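Hypothetical protein Rv2827c (Mycobacterium tuberculosis, PDB 1ZEL) is of unknown function but probably binds DNA through a winged-helix domain, and carries an AbiEi antitoxin-type C-terminal domain. Local coordinates at residues R146-N150 with L222-R226; W231-S235 with L250-H255; K35-T39 with P51-I55; L25-R29 with F75-G79. All coordinates share one frame; numbering follows the deposited sequence.

Interaction 1 of 4, residues R146-N150 with L222-R226. With FMT (formic acid), chain G; FMT (formic acid), chain E.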
loop_
_atom_site.group_PDB
_atom_site.type_symbol
_atom_site.label_atom_id
_atom_site.label_comp_id
_atom_site.label_asym_id
_atom_site.label_seq_id
_atom_site.Cartn_x
_atom_site.Cartn_y
_atom_site.Cartn_z
ATOM N N ARG A 146 1.132 -11.517 -2.829
ATOM C CA ARG A 146 1.517 -12.579 -1.913
ATOM C C ARG A 146 2.828 -13.260 -2.302
ATOM O O ARG A 146 2.863 -14.469 -2.547
ATOM C CB ARG A 146 0.399 -13.621 -1.838
ATOM C CG ARG A 146 -0.832 -13.155 -1.093
ATOM C CD ARG A 146 -0.848 -13.668 0.325
ATOM N NE ARG A 146 -2.188 -13.561 0.900
ATOM C CZ ARG A 146 -2.422 -13.537 2.205
ATOM N NH1 ARG A 146 -1.399 -13.631 3.038
ATOM N NH2 ARG A 146 -3.663 -13.404 2.668
ATOM N N ILE A 147 3.900 -12.490 -2.331
ATOM C CA ILE A 147 5.236 -13.016 -2.594
ATOM C C ILE A 147 5.773 -13.529 -1.265
ATOM O O ILE A 147 5.711 -12.807 -0.269
ATOM C CB ILE A 147 6.099 -11.891 -3.187
ATOM C CG1 ILE A 147 5.479 -11.451 -4.517
ATOM C CG2 ILE A 147 7.577 -12.309 -3.351
ATOM C CD1 ILE A 147 6.116 -10.252 -5.106
ATOM N N PRO A 148 6.266 -14.791 -1.225
ATOM C CA PRO A 148 6.605 -15.396 0.063
ATOM C C PRO A 148 7.921 -14.937 0.675
ATOM O O PRO A 148 8.731 -15.769 1.108
ATOM C CB PRO A 148 6.649 -16.901 -0.262
ATOM C CG PRO A 148 7.090 -16.941 -1.666
ATOM C CD PRO A 148 6.489 -15.741 -2.342
ATOM N N TRP A 149 8.135 -13.621 0.726
ATOM C CA TRP A 149 9.203 -13.077 1.546
ATOM C C TRP A 149 9.076 -13.491 3.032
ATOM O O TRP A 149 7.959 -13.644 3.571
ATOM C CB TRP A 149 9.204 -11.554 1.463
ATOM C CG TRP A 149 9.655 -11.031 0.133
ATOM C CD1 TRP A 149 10.757 -11.429 -0.560
ATOM C CD2 TRP A 149 9.038 -9.997 -0.643
ATOM N NE1 TRP A 149 10.874 -10.703 -1.726
ATOM C CE2 TRP A 149 9.830 -9.814 -1.800
ATOM C CE3 TRP A 149 7.902 -9.191 -0.467
ATOM C CZ2 TRP A 149 9.512 -8.873 -2.788
ATOM C CZ3 TRP A 149 7.592 -8.254 -1.444
ATOM C CH2 TRP A 149 8.390 -8.108 -2.594
ATOM N N ASN A 150 10.251 -13.652 3.658
ATOM C CA ASN A 150 10.405 -13.803 5.115
ATOM C C ASN A 150 9.827 -12.595 5.883
ATOM O O ASN A 150 10.420 -11.494 5.924
ATOM C CB ASN A 150 11.888 -14.040 5.471
ATOM C CG ASN A 150 12.120 -14.179 6.970
ATOM O OD1 ASN A 150 11.170 -14.263 7.747
ATOM N ND2 ASN A 150 13.385 -14.207 7.378
ATOM N N LEU A 222 16.087 -10.019 -1.945
ATOM C CA LEU A 222 14.635 -10.047 -2.191
ATOM C C LEU A 222 14.221 -10.911 -3.395
ATOM O O LEU A 222 13.100 -11.396 -3.438
ATOM C CB LEU A 222 14.097 -8.637 -2.338
ATOM C CG LEU A 222 14.038 -7.834 -1.024
ATOM C CD1 LEU A 222 13.866 -6.390 -1.308
ATOM C CD2 LEU A 222 12.884 -8.287 -0.175
ATOM N N LEU A 223 15.120 -11.085 -4.365
ATOM C CA LEU A 223 14.888 -12.007 -5.491
ATOM C C LEU A 223 15.185 -13.456 -5.145
ATOM O O LEU A 223 14.736 -14.377 -5.837
ATOM C CB LEU A 223 15.743 -11.595 -6.696
ATOM C CG LEU A 223 15.252 -10.385 -7.446
ATOM C CD1 LEU A 223 16.428 -9.781 -8.201
ATOM C CD2 LEU A 223 14.074 -10.769 -8.368
ATOM N N SER A 224 15.945 -13.682 -4.077
ATOM C CA SER A 224 16.319 -15.041 -3.719
ATOM C C SER A 224 15.095 -15.912 -3.471
ATOM O O SER A 224 14.361 -15.705 -2.510
ATOM C CB SER A 224 17.266 -15.056 -2.514
ATOM O OG SER A 224 17.580 -16.404 -2.170
ATOM N N GLY A 225 14.861 -16.875 -4.358
ATOM C CA GLY A 225 13.740 -17.803 -4.192
ATOM C C GLY A 225 12.613 -17.479 -5.161
ATOM O O GLY A 225 11.678 -18.253 -5.318
ATOM N N ARG A 226 12.690 -16.326 -5.804
ATOM C CA ARG A 226 11.744 -15.987 -6.858
ATOM C C ARG A 226 12.082 -16.821 -8.112
ATOM O O ARG A 226 13.215 -17.303 -8.263
ATOM C CB ARG A 226 11.786 -14.478 -7.223
ATOM C CG ARG A 226 11.746 -13.442 -6.096
ATOM C CD ARG A 226 10.399 -13.316 -5.387
ATOM N NE ARG A 226 10.152 -14.519 -4.580
ATOM C CZ ARG A 226 10.788 -14.836 -3.456
ATOM N NH1 ARG A 226 11.725 -14.032 -2.939
ATOM N NH2 ARG A 226 10.483 -15.971 -2.835
HETATM C C FMT G . 8.542 -16.834 -5.418
HETATM O O1 FMT G . 7.772 -15.969 -5.815
HETATM O O2 FMT G . 8.246 -17.661 -4.559
HETATM C C FMT E . -5.594 -12.523 -0.065
HETATM O O1 FMT E . -6.147 -12.917 0.970
HETATM O O2 FMT E . -4.544 -12.992 -0.531
#
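W149 and L222 make this a side-chain-to-backbone contact, in which an indole N-H meets a carbonyl at the end of helix 216-223. The loop that follows strand 142-145 brings W149 there. W149 NE1 donates to L222 O at 2.9 Å, nearly straight (165°), with the oxygen in the indole plane and the donor on a lone pair in the carbonyl plane. R226 NH1, from the same turn as L222, is a second donor to L222 O at 3.0 Å, but from above that plane, so two donors grip a carbonyl at the helix end, where the chain leaves helical geometry at S224. A type II beta turn, L223 to R226, carries the chain away there; bends at chi2 and chi3 (-71° and 70°) fold the R226 side chain back over it. Within the AbiEi antitoxin-type domain the joint ties the loop to the helix. The indole is sandwiched between L222 CD2, over its five-membered ring, and I147 CG2 on the opposite face. I147 CG2 also sits over one face of the R226 guanidinium, 3.6 Å from R226 NE. A formic acid molecule, probably from the crystallisation liquor, lies beside P148 and R226 and takes a weak hydrogen bond from R226 NH2.

Interaction 2 of 4, residues W231-S235 with L250-H255. With FMT (formic acid), chain H.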
loop_
_atom_site.group_PDB
_atom_site.type_symbol
_atom_site.label_atom_id
_atom_site.label_comp_id
_atom_site.label_asym_id
_atom_site.label_seq_id
_atom_site.Cartn_x
_atom_site.Cartn_y
_atom_site.Cartn_z
ATOM N N TRP A 231 14.025 -12.529 -11.879
ATOM C CA TRP A 231 15.386 -12.050 -12.001
ATOM C C TRP A 231 15.598 -11.388 -13.351
ATOM O O TRP A 231 16.170 -10.294 -13.435
ATOM C CB TRP A 231 16.365 -13.223 -11.857
ATOM C CG TRP A 231 16.507 -13.732 -10.467
ATOM C CD1 TRP A 231 15.660 -14.576 -9.810
ATOM C CD2 TRP A 231 17.597 -13.456 -9.567
ATOM N NE1 TRP A 231 16.158 -14.847 -8.543
ATOM C CE2 TRP A 231 17.343 -14.171 -8.373
ATOM C CE3 TRP A 231 18.765 -12.679 -9.664
ATOM C CZ2 TRP A 231 18.219 -14.128 -7.270
ATOM C CZ3 TRP A 231 19.632 -12.621 -8.569
ATOM C CH2 TRP A 231 19.344 -13.332 -7.379
ATOM N N GLN A 232 15.117 -12.044 -14.406
ATOM C CA GLN A 232 15.205 -11.481 -15.770
ATOM C C GLN A 232 14.514 -10.132 -15.851
ATOM O O GLN A 232 15.101 -9.146 -16.328
ATOM C CB GLN A 232 14.619 -12.452 -16.804
ATOM C CG GLN A 232 15.427 -13.741 -16.939
ATOM C CD GLN A 232 14.648 -14.821 -17.648
ATOM O OE1 GLN A 232 14.024 -15.649 -17.005
ATOM N NE2 GLN A 232 14.666 -14.810 -18.978
ATOM N N ARG A 233 13.267 -10.090 -15.394
ATOM C CA ARG A 233 12.511 -8.847 -15.409
ATOM C C ARG A 233 13.092 -7.747 -14.533
ATOM O O ARG A 233 13.143 -6.574 -14.951
ATOM C CB ARG A 233 11.033 -9.103 -15.122
ATOM C CG ARG A 233 10.413 -9.974 -16.196
ATOM C CD ARG A 233 8.919 -9.918 -16.184
ATOM N NE ARG A 233 8.381 -10.695 -15.091
ATOM C CZ ARG A 233 7.854 -11.907 -15.206
ATOM N NH1 ARG A 233 7.801 -12.521 -16.381
ATOM N NH2 ARG A 233 7.377 -12.504 -14.123
ATOM N N ALA A 234 13.595 -8.117 -13.356
ATOM C CA ALA A 234 14.174 -7.118 -12.445
ATOM C C ALA A 234 15.435 -6.537 -13.041
ATOM O O ALA A 234 15.701 -5.336 -12.928
ATOM C CB ALA A 234 14.486 -7.752 -11.075
ATOM N N SER A 235 16.226 -7.405 -13.662
ATOM C CA SER A 235 17.472 -6.975 -14.275
ATOM C C SER A 235 17.217 -6.072 -15.471
ATOM O O SER A 235 17.927 -5.073 -15.670
ATOM C CB SER A 235 18.344 -8.166 -14.656
ATOM O OG SER A 235 18.588 -8.953 -13.514
ATOM N N LEU A 250 23.327 -8.232 -11.859
ATOM C CA LEU A 250 22.287 -8.775 -10.990
ATOM C C LEU A 250 21.826 -10.085 -11.576
ATOM O O LEU A 250 21.663 -11.081 -10.857
ATOM C CB LEU A 250 21.103 -7.782 -10.857
ATOM C CG LEU A 250 19.938 -8.317 -10.001
ATOM C CD1 LEU A 250 20.412 -8.560 -8.569
ATOM C CD2 LEU A 250 18.743 -7.378 -10.053
ATOM N N LEU A 251 21.639 -10.104 -12.896
ATOM C CA LEU A 251 21.102 -11.315 -13.531
ATOM C C LEU A 251 22.070 -12.474 -13.374
ATOM O O LEU A 251 21.648 -13.614 -13.181
ATOM C CB LEU A 251 20.726 -11.096 -15.009
ATOM C CG LEU A 251 20.000 -12.260 -15.715
ATOM C CD1 LEU A 251 18.787 -12.810 -14.944
ATOM C CD2 LEU A 251 19.586 -11.871 -17.089
ATOM N N ALA A 252 23.366 -12.175 -13.414
ATOM C CA ALA A 252 24.391 -13.193 -13.221
ATOM C C ALA A 252 24.382 -13.856 -11.841
ATOM O O ALA A 252 25.033 -14.883 -11.643
ATOM C CB ALA A 252 25.763 -12.619 -13.542
ATOM N N LYS A 253 23.629 -13.303 -10.889
ATOM C CA LYS A 253 23.612 -13.841 -9.517
ATOM C C LYS A 253 22.408 -14.753 -9.231
ATOM O O LYS A 253 22.220 -15.216 -8.096
ATOM C CB LYS A 253 23.712 -12.707 -8.494
ATOM C CG LYS A 253 25.122 -12.089 -8.421
ATOM C CD LYS A 253 25.135 -10.819 -7.585
ATOM C CE LYS A 253 26.540 -10.251 -7.372
ATOM N NZ LYS A 253 26.966 -9.332 -8.493
ATOM N N ARG A 254 21.624 -15.028 -10.276
ATOM C CA ARG A 254 20.431 -15.885 -10.187
ATOM C C ARG A 254 20.856 -17.287 -9.780
ATOM O O ARG A 254 22.026 -17.670 -9.966
ATOM C CB ARG A 254 19.707 -15.930 -11.538
ATOM C CG ARG A 254 20.557 -16.527 -12.667
ATOM C CD ARG A 254 19.816 -16.611 -13.993
ATOM N NE ARG A 254 20.584 -17.319 -15.013
ATOM C CZ ARG A 254 21.639 -16.825 -15.646
ATOM N NH1 ARG A 254 22.091 -15.619 -15.361
ATOM N NH2 ARG A 254 22.260 -17.552 -16.565
ATOM N N HIS A 255 19.919 -18.057 -9.230
ATOM C CA HIS A 255 20.263 -19.391 -8.757
ATOM C C HIS A 255 20.255 -20.421 -9.864
ATOM O O HIS A 255 21.003 -21.377 -9.790
ATOM C CB HIS A 255 19.383 -19.849 -7.588
ATOM C CG HIS A 255 19.338 -18.874 -6.448
ATOM N ND1 HIS A 255 18.277 -18.804 -5.571
ATOM C CD2 HIS A 255 20.209 -17.914 -6.057
ATOM C CE1 HIS A 255 18.505 -17.855 -4.683
ATOM N NE2 HIS A 255 19.665 -17.292 -4.962
HETATM C C FMT H . 16.584 -18.092 -10.142
HETATM O O1 FMT H . 17.161 -18.298 -11.217
HETATM O O2 FMT H . 17.178 -17.840 -9.091
#
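One face of the W231 indole rests on the backbone of R254, whose CA stands 3.6 Å from the centroid of the six-membered ring and only 9° off its normal, a CH-pi contact. L250 O meets the ring edge near its plane, 3.4 Å from W231 CZ3. The H255 ring is turned 58° to the indole and receives W231 CZ2 over one of its own faces. This is the packing of two helices consecutive in the chain: helix 228-240 lies against the end of helix 244-251 and the type I turn, L251 to R254, that follows it. A formic acid molecule, probably from the crystallisation liquor, lies over the same face as R254; it accepts a bond from H255 N and is also bonded to T228 OG1 and T256 N. L251 has CG anti to its own N (chi1 -173°), which swings L251 CD1 against W231 CB at 3.9 Å. Q232 NE2 donates to Y281 O and P260 O. R254, extended from CG to NE, turns its guanidinium so that NH1 donates to L251 O, while NH2 goes to E257 O. S235 OG, packed 3.4 Å from L251 CB, bonds back to W231 O, on the opposite face of that carbonyl from S235 N.

Interaction 3 of 4, residues K35-T39 with P51-I55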
loop_
_atom_site.group_PDB
_atom_site.type_symbol
_atom_site.label_atom_id
_atom_site.label_comp_id
_atom_site.label_asym_id
_atom_site.label_seq_id
_atom_site.Cartn_x
_atom_site.Cartn_y
_atom_site.Cartn_z
ATOM N N LYS A 35 -15.211 -0.385 19.281
ATOM C CA LYS A 35 -16.408 -0.562 20.074
ATOM C C LYS A 35 -16.121 -0.436 21.580
ATOM O O LYS A 35 -16.932 0.120 22.327
ATOM C CB LYS A 35 -17.078 -1.910 19.781
ATOM C CG LYS A 35 -18.368 -2.058 20.572
ATOM C CD LYS A 35 -19.176 -3.227 20.117
ATOM C CE LYS A 35 -20.386 -3.398 20.999
ATOM N NZ LYS A 35 -21.062 -4.641 20.567
ATOM N N GLU A 36 -14.942 -0.912 21.998
ATOM C CA GLU A 36 -14.536 -0.879 23.395
ATOM C C GLU A 36 -14.278 0.542 23.854
ATOM O O GLU A 36 -14.578 0.890 24.997
ATOM C CB GLU A 36 -13.268 -1.708 23.597
ATOM C CG GLU A 36 -13.432 -3.223 23.359
ATOM C CD GLU A 36 -13.244 -3.662 21.887
ATOM O OE1 GLU A 36 -13.258 -2.821 20.968
ATOM O OE2 GLU A 36 -13.082 -4.873 21.652
ATOM N N ASP A 37 -13.682 1.352 22.976
ATOM C CA ASP A 37 -13.414 2.756 23.252
ATOM C C ASP A 37 -14.741 3.501 23.404
ATOM O O ASP A 37 -14.931 4.293 24.332
ATOM C CB ASP A 37 -12.563 3.352 22.102
ATOM C CG ASP A 37 -12.231 4.848 22.283
ATOM O OD1 ASP A 37 -12.318 5.369 23.416
ATOM O OD2 ASP A 37 -11.865 5.517 21.277
ATOM N N LEU A 38 -15.665 3.271 22.495
ATOM C CA LEU A 38 -16.972 3.912 22.620
ATOM C C LEU A 38 -17.713 3.460 23.876
ATOM O O LEU A 38 -18.312 4.290 24.562
ATOM C CB LEU A 38 -17.837 3.681 21.370
ATOM C CG LEU A 38 -18.948 4.731 21.415
ATOM C CD1 LEU A 38 -18.541 5.995 20.647
ATOM C CD2 LEU A 38 -20.231 4.165 20.946
ATOM N N THR A 39 -17.681 2.157 24.183
ATOM C CA THR A 39 -18.337 1.622 25.394
ATOM C C THR A 39 -17.844 2.326 26.671
ATOM O O THR A 39 -18.650 2.707 27.531
ATOM C CB THR A 39 -18.130 0.074 25.538
ATOM O OG1 THR A 39 -18.681 -0.594 24.395
ATOM C CG2 THR A 39 -18.820 -0.462 26.770
ATOM N N PRO A 51 -24.318 -0.033 24.337
ATOM C CA PRO A 51 -23.310 0.420 23.372
ATOM C C PRO A 51 -23.742 0.259 21.913
ATOM O O PRO A 51 -23.611 1.202 21.143
ATOM C CB PRO A 51 -22.096 -0.456 23.694
ATOM C CG PRO A 51 -22.277 -0.776 25.146
ATOM C CD PRO A 51 -23.745 -0.977 25.314
ATOM N N ASP A 52 -24.278 -0.907 21.544
ATOM C CA ASP A 52 -24.750 -1.139 20.179
ATOM C C ASP A 52 -25.813 -0.126 19.745
ATOM O O ASP A 52 -25.740 0.450 18.649
ATOM C CB ASP A 52 -25.288 -2.572 20.054
ATOM C CG ASP A 52 -24.182 -3.594 19.994
ATOM O OD1 ASP A 52 -23.033 -3.194 19.727
ATOM O OD2 ASP A 52 -24.459 -4.790 20.193
ATOM N N SER A 53 -26.797 0.074 20.611
ATOM C CA SER A 53 -27.806 1.111 20.431
ATOM C C SER A 53 -27.243 2.517 20.275
ATOM O O SER A 53 -27.664 3.257 19.402
ATOM C CB SER A 53 -28.753 1.118 21.618
ATOM O OG SER A 53 -29.810 2.028 21.388
ATOM N N ALA A 54 -26.329 2.893 21.163
ATOM C CA ALA A 54 -25.639 4.191 21.087
ATOM C C ALA A 54 -24.960 4.365 19.738
ATOM O O ALA A 54 -25.117 5.406 19.073
ATOM C CB ALA A 54 -24.606 4.293 22.212
ATOM N N ILE A 55 -24.231 3.329 19.316
ATOM C CA ILE A 55 -23.483 3.385 18.052
ATOM C C ILE A 55 -24.417 3.531 16.854
ATOM O O ILE A 55 -24.127 4.296 15.937
ATOM C CB ILE A 55 -22.522 2.172 17.872
ATOM C CG1 ILE A 55 -21.409 2.231 18.916
ATOM C CG2 ILE A 55 -21.885 2.199 16.472
ATOM C CD1 ILE A 55 -20.780 0.914 19.267
#
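K35 reaches across to D52 and I55 with a fully extended side chain, and following it outward shows how one lysine can serve both an apolar and a charged neighbour. The chain leaves CB with CG anti to the backbone N (chi1 -177°), which carries it out of the first turn of helix 35-44 toward helix 51-61. K35 CG passes the end of I55, 4.0 Å from I55 CD1, the two side chains crossing at about a right angle. CD and CE of K35 then come up to D52 OD1, CE to within 2.9 Å, and K35 CE is also 4.3 Å from P51 CB. At the tip K35 NZ forms a salt bridge with D52 OD1 at 2.6 Å, entering on the syn side and 23° out of the carboxylate plane. The ion pair thus joins the first turns of two helices, and D52, near an N terminus, would probably also interact favourably with the dipole of its own helix. W73 of strand 72-75 touches both K35 and I55. Deeper in, L38 and I55 both pack on L64, though the details of their own meeting are doubtful. Alongside, T39 crosses P51 at a slant: T39 OG1 is 3.5 Å from P51 CB and T39 CG2 3.8 Å from P51 CG. Its hydroxyl is fixed by a bond to K35 O, which T39 N meets from the opposite face. The axes of the two short helical segments approach to 10.1 Å at 96°, a nearly perpendicular pair joined by a short connection, consistent with the helix-turn-helix of a winged-helix fold.

Interaction 4 of 4, residues L25-R29 with F75-G79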
loop_
_atom_site.group_PDB
_atom_site.type_symbol
_atom_site.label_atom_id
_atom_site.label_comp_id
_atom_site.label_asym_id
_atom_site.label_seq_id
_atom_site.Cartn_x
_atom_site.Cartn_y
_atom_site.Cartn_z
ATOM N N LEU A 25 -14.622 12.646 22.137
ATOM C CA LEU A 25 -14.060 12.254 20.838
ATOM C C LEU A 25 -13.538 13.483 20.089
ATOM O O LEU A 25 -12.479 13.429 19.470
ATOM C CB LEU A 25 -15.120 11.516 20.007
ATOM C CG LEU A 25 -15.394 10.071 20.465
ATOM C CD1 LEU A 25 -16.687 9.508 19.807
ATOM C CD2 LEU A 25 -14.225 9.181 20.189
ATOM N N ALA A 26 -14.271 14.598 20.167
ATOM C CA ALA A 26 -13.813 15.858 19.547
ATOM C C ALA A 26 -12.486 16.363 20.176
ATOM O O ALA A 26 -11.612 16.893 19.466
ATOM C CB ALA A 26 -14.883 16.904 19.684
ATOM N N ARG A 27 -12.326 16.195 21.491
ATOM C CA ARG A 27 -11.084 16.591 22.166
ATOM C C ARG A 27 -9.924 15.645 21.808
ATOM O O ARG A 27 -8.782 16.083 21.571
ATOM C CB ARG A 27 -11.257 16.638 23.705
ATOM C CG ARG A 27 -11.830 17.941 24.271
ATOM C CD ARG A 27 -11.726 17.994 25.804
ATOM N NE ARG A 27 -12.147 16.729 26.419
ATOM C CZ ARG A 27 -13.384 16.447 26.795
ATOM N NH1 ARG A 27 -14.355 17.357 26.649
ATOM N NH2 ARG A 27 -13.647 15.247 27.325
ATOM N N ASP A 28 -10.220 14.347 21.803
ATOM C CA ASP A 28 -9.179 13.318 21.726
ATOM C C ASP A 28 -8.802 12.926 20.300
ATOM O O ASP A 28 -7.661 12.517 20.034
ATOM C CB ASP A 28 -9.628 12.063 22.495
ATOM C CG ASP A 28 -9.766 12.313 23.985
ATOM O OD1 ASP A 28 -9.290 13.364 24.456
ATOM O OD2 ASP A 28 -10.332 11.444 24.682
ATOM N N ARG A 29 -9.774 13.030 19.395
ATOM C CA ARG A 29 -9.564 12.737 17.963
ATOM C C ARG A 29 -8.793 11.424 17.753
ATOM O O ARG A 29 -7.689 11.450 17.184
ATOM C CB ARG A 29 -8.821 13.874 17.245
ATOM C CG ARG A 29 -9.393 15.306 17.391
ATOM C CD ARG A 29 -10.508 15.516 16.421
ATOM N NE ARG A 29 -11.272 16.754 16.604
ATOM C CZ ARG A 29 -11.384 17.686 15.664
ATOM N NH1 ARG A 29 -10.775 17.525 14.495
ATOM N NH2 ARG A 29 -12.139 18.760 15.870
ATOM N N PHE A 75 -14.712 8.486 13.563
ATOM C CA PHE A 75 -15.386 9.664 14.106
ATOM C C PHE A 75 -15.198 10.808 13.114
ATOM O O PHE A 75 -14.087 11.104 12.723
ATOM C CB PHE A 75 -14.777 10.029 15.469
ATOM C CG PHE A 75 -15.339 11.292 16.088
ATOM C CD1 PHE A 75 -16.689 11.372 16.445
ATOM C CD2 PHE A 75 -14.526 12.407 16.278
ATOM C CE1 PHE A 75 -17.206 12.523 17.000
ATOM C CE2 PHE A 75 -15.025 13.559 16.850
ATOM C CZ PHE A 75 -16.386 13.613 17.223
ATOM N N ILE A 76 -16.295 11.438 12.704
ATOM C CA ILE A 76 -16.202 12.593 11.842
ATOM C C ILE A 76 -16.290 13.795 12.791
ATOM O O ILE A 76 -17.302 13.977 13.466
ATOM C CB ILE A 76 -17.346 12.635 10.786
ATOM C CG1 ILE A 76 -17.659 11.234 10.206
ATOM C CG2 ILE A 76 -17.056 13.699 9.691
ATOM C CD1 ILE A 76 -16.467 10.509 9.525
ATOM N N PRO A 77 -15.211 14.594 12.866
ATOM C CA PRO A 77 -15.106 15.631 13.858
ATOM C C PRO A 77 -16.037 16.806 13.610
ATOM O O PRO A 77 -16.378 17.083 12.460
ATOM C CB PRO A 77 -13.638 16.055 13.782
ATOM C CG PRO A 77 -13.143 15.565 12.476
ATOM C CD PRO A 77 -14.014 14.481 12.018
ATOM N N PRO A 78 -16.403 17.528 14.681
ATOM C CA PRO A 78 -17.262 18.692 14.503
ATOM C C PRO A 78 -16.691 19.643 13.456
ATOM O O PRO A 78 -15.483 19.867 13.416
ATOM C CB PRO A 78 -17.237 19.350 15.875
ATOM C CG PRO A 78 -17.040 18.174 16.807
ATOM C CD PRO A 78 -16.046 17.329 16.096
ATOM N N GLY A 79 -17.572 20.195 12.635
ATOM C CA GLY A 79 -17.192 21.163 11.621
ATOM C C GLY A 79 -16.683 20.566 10.318
ATOM O O GLY A 79 -16.318 21.297 9.406
#
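L25 and F75 pack face-on where helix 19-28 meets the end of strand 72-75, consistent with the first helix of a winged-helix domain resting on its beta hairpin. In F75 the ring carbon CG stands anti to the backbone N (chi1 176°), which sends the ring from the strand toward the helix. There L25 CB sits almost exactly over the middle of the F75 ring, 3.6 Å from its centroid and 5° off the normal, a CH-pi contact. L25 CD1 reaches past the rim, 3.8 Å from F75 CD1, the two side chains running at a slant. The helix backbone closes in as well, with A26 N 3.6 Å from F75 CE2. P77 N covers the opposite face near the rim, so the phenyl is held between helix and the following loop. Farther along that loop, A26 CB touches P78 CD at 3.8 Å. L25 also meets V33 and L38, which places the leucine in the core between this helix and helix 35-44.

R29 closes the contact on its solvent-facing side. It is the first residue beyond the helix and has positive phi, and a bend at chi2 (-82°) turns its chain back past the helix end. R29 NE donates to A26 O at 2.9 Å, on a lone pair in the carbonyl plane. This bond helps fix the rotation of the guanidinium, which presents one face to P77 while the pyrrolidine comes in at about a right angle, P77 CB over the centre of the group and 3.3 Å from R29 NH1.

Overall arrangement
From the N terminus, interaction 4 closes the first long loop, bringing the chain that leaves strand 72-75 back to helix 19-28. Interaction 3 nests inside that loop, clamping helix 35-44 to helix 51-61; interactions 3 and 4 touch through L25 and L38, and both lie in what is probably the winged-helix part. Interaction 1 opens only after both have closed, joining the loop after strand 142-145 to the end of helix 216-223. Interaction 2 follows in series, locking helix 228-240 to helix 244-251, and meets interaction 1 where L223 and S224 pack on W231, L250 and H255. The two pairs form separate clusters, with the centres of interactions 2 and 3 about 54 Å apart.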